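Side-chain contact in death on curing protein (Enterobacteria phage P1, PDB 3DD7), which acts as the toxin of the Phd-Doc toxin-antitoxin pair, probably arresting growth by inhibiting translation, and is inhibited when its antitoxin Phd complements its fold: residues E7-L12 with G65-D70. The protein carries 2 engineered substitutions. Numbering follows the deposited sequence.
Engineered in segment 65-70: Y66 (natural residue His).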
# COMPACT_ATOMS: atom_id res chain seq x y z
N GLU A 7 -12.94 0.18 -1.90
CA GLU A 7 -13.48 -1.17 -1.79
C GLU A 7 -12.41 -2.17 -2.25
O GLU A 7 -12.27 -3.26 -1.69
CB GLU A 7 -14.79 -1.30 -2.57
CG GLU A 7 -14.66 -0.93 -4.02
N GLU A 8 -11.61 -1.77 -3.23
CA GLU A 8 -10.50 -2.61 -3.65
C GLU A 8 -9.46 -2.71 -2.54
O GLU A 8 -8.89 -3.77 -2.33
CB GLU A 8 -9.85 -2.07 -4.92
CG GLU A 8 -8.83 -3.02 -5.50
CD GLU A 8 -8.57 -2.74 -6.97
OE1 GLU A 8 -8.42 -1.55 -7.35
OE2 GLU A 8 -8.55 -3.70 -7.75
N LEU A 9 -9.21 -1.61 -1.85
CA LEU A 9 -8.25 -1.63 -0.74
C LEU A 9 -8.73 -2.60 0.33
O LEU A 9 -7.97 -3.43 0.84
CB LEU A 9 -8.12 -0.24 -0.12
CG LEU A 9 -7.03 -0.16 0.94
CD1 LEU A 9 -5.68 -0.00 0.24
CD2 LEU A 9 -7.29 0.98 1.91
N ILE A 10 -10.01 -2.49 0.66
CA ILE A 10 -10.62 -3.40 1.63
C ILE A 10 -10.52 -4.88 1.18
O ILE A 10 -10.14 -5.75 1.97
CB ILE A 10 -12.08 -2.98 1.91
CG1 ILE A 10 -12.12 -1.52 2.41
CG2 ILE A 10 -12.74 -3.94 2.89
CD1 ILE A 10 -13.53 -0.94 2.56
N ALA A 11 -10.86 -5.17 -0.07
CA ALA A 11 -10.81 -6.55 -0.56
C ALA A 11 -9.37 -7.09 -0.51
O ALA A 11 -9.14 -8.25 -0.17
CB ALA A 11 -11.37 -6.64 -1.97
N LEU A 12 -8.41 -6.23 -0.84
CA LEU A 12 -7.01 -6.61 -0.82
C LEU A 12 -6.58 -6.94 0.61
O LEU A 12 -5.97 -7.97 0.85
CB LEU A 12 -6.13 -5.49 -1.39
CG LEU A 12 -4.63 -5.75 -1.53
CD1 LEU A 12 -4.04 -4.73 -2.51
CD2 LEU A 12 -3.87 -5.67 -0.18
N GLY A 65 -2.95 5.17 8.60
CA GLY A 65 -4.37 5.49 8.64
C GLY A 65 -5.23 4.66 9.58
O GLY A 65 -6.34 5.08 9.93
N TYR A 66 -4.72 3.49 9.98
CA TYR A 66 -5.44 2.57 10.90
C TYR A 66 -6.87 2.34 10.43
O TYR A 66 -7.83 2.44 11.19
CB TYR A 66 -5.39 3.08 12.35
CG TYR A 66 -3.97 3.17 12.89
CD1 TYR A 66 -3.22 4.33 12.70
CD2 TYR A 66 -3.38 2.09 13.55
CE1 TYR A 66 -1.92 4.43 13.17
CE2 TYR A 66 -2.07 2.17 14.03
CZ TYR A 66 -1.34 3.35 13.83
OH TYR A 66 -0.04 3.46 14.30
N ILE A 67 -6.99 2.05 9.14
CA ILE A 67 -8.28 1.70 8.55
C ILE A 67 -8.76 0.34 9.10
O ILE A 67 -9.98 0.12 9.27
CB ILE A 67 -8.15 1.64 7.02
CG1 ILE A 67 -7.76 3.01 6.47
CG2 ILE A 67 -9.41 1.09 6.35
CD1 ILE A 67 -7.22 2.95 5.07
N PHE A 68 -7.81 -0.54 9.39
CA PHE A 68 -8.10 -1.93 9.76
C PHE A 68 -7.63 -2.26 11.17
O PHE A 68 -6.76 -1.60 11.74
CB PHE A 68 -7.43 -2.88 8.75
CG PHE A 68 -7.80 -2.60 7.33
CD1 PHE A 68 -9.01 -3.05 6.82
CD2 PHE A 68 -6.94 -1.87 6.48
CE1 PHE A 68 -9.38 -2.81 5.50
CE2 PHE A 68 -7.31 -1.61 5.16
CZ PHE A 68 -8.52 -2.05 4.67
N ASN A 69 -8.23 -3.30 11.75
CA ASN A 69 -7.81 -3.81 13.04
C ASN A 69 -6.42 -4.41 12.96
O ASN A 69 -5.68 -4.44 13.95
CB ASN A 69 -8.78 -4.87 13.52
CG ASN A 69 -10.16 -4.32 13.83
OD1 ASN A 69 -11.18 -4.91 13.45
ND2 ASN A 69 -10.22 -3.21 14.53
N ASP A 70 -6.07 -4.91 11.78
CA ASP A 70 -4.80 -5.60 11.59
C ASP A 70 -4.41 -5.55 10.12
O ASP A 70 -5.24 -5.25 9.27
CB ASP A 70 -4.93 -7.05 12.08
CG ASP A 70 -3.59 -7.70 12.42
OD1 ASP A 70 -2.55 -7.03 12.28
OD2 ASP A 70 -3.59 -8.88 12.84
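L9 and I10, on the first turns of helix 6-20, meet I67 and F68 in a small, buried contact whose side chains touch through apolar atoms, with one backbone carbonyl oxygen nearby; the second pair belongs to the loop joining helix 51-65 to helix 72-86. In Fic/Doc proteins the family's signature motif begins in this loop and continues into helix 72-86, here with the engineered Y66 at the position of the natural histidine. F68 does most of the reaching. With CG anti to its own carbonyl carbon (chi1 -55°), it sends the ring end-on to the helix, and CZ stops 3.9 Å from I10 CA, which lies at the ring edge near its plane. I10 CG1 is 4.3 Å from the same F68 CZ, while L9 O sits obliquely to the ring. L9 extends from the helix with CG anti to the backbone N (chi1 -174°), and its CD2 branch crosses to I67 CD1 at 3.7 Å; L9 CD2 also borders F68 CE2. I67 works on two sides: CD1 meets the leucine, whereas CG2 lies 3.6 Å above the centre of the F68 ring, a methyl packed on the aromatic face within the loop. H13, further along helix 6-20, stacks with F68 and hydrogen-bonds D70 O. L9 also packs on T75 and S79 of helix 72-86, and I67 on A32 and I35 of helix 31-45, while E8, A11 and L12 pack on aromatic side chains of the bound peptide. No hydrogen bond joins the two segments themselves: this is a contact of shape and water exclusion, consistent with the F68 ring helping to hold the start of the motif against helix 6-20.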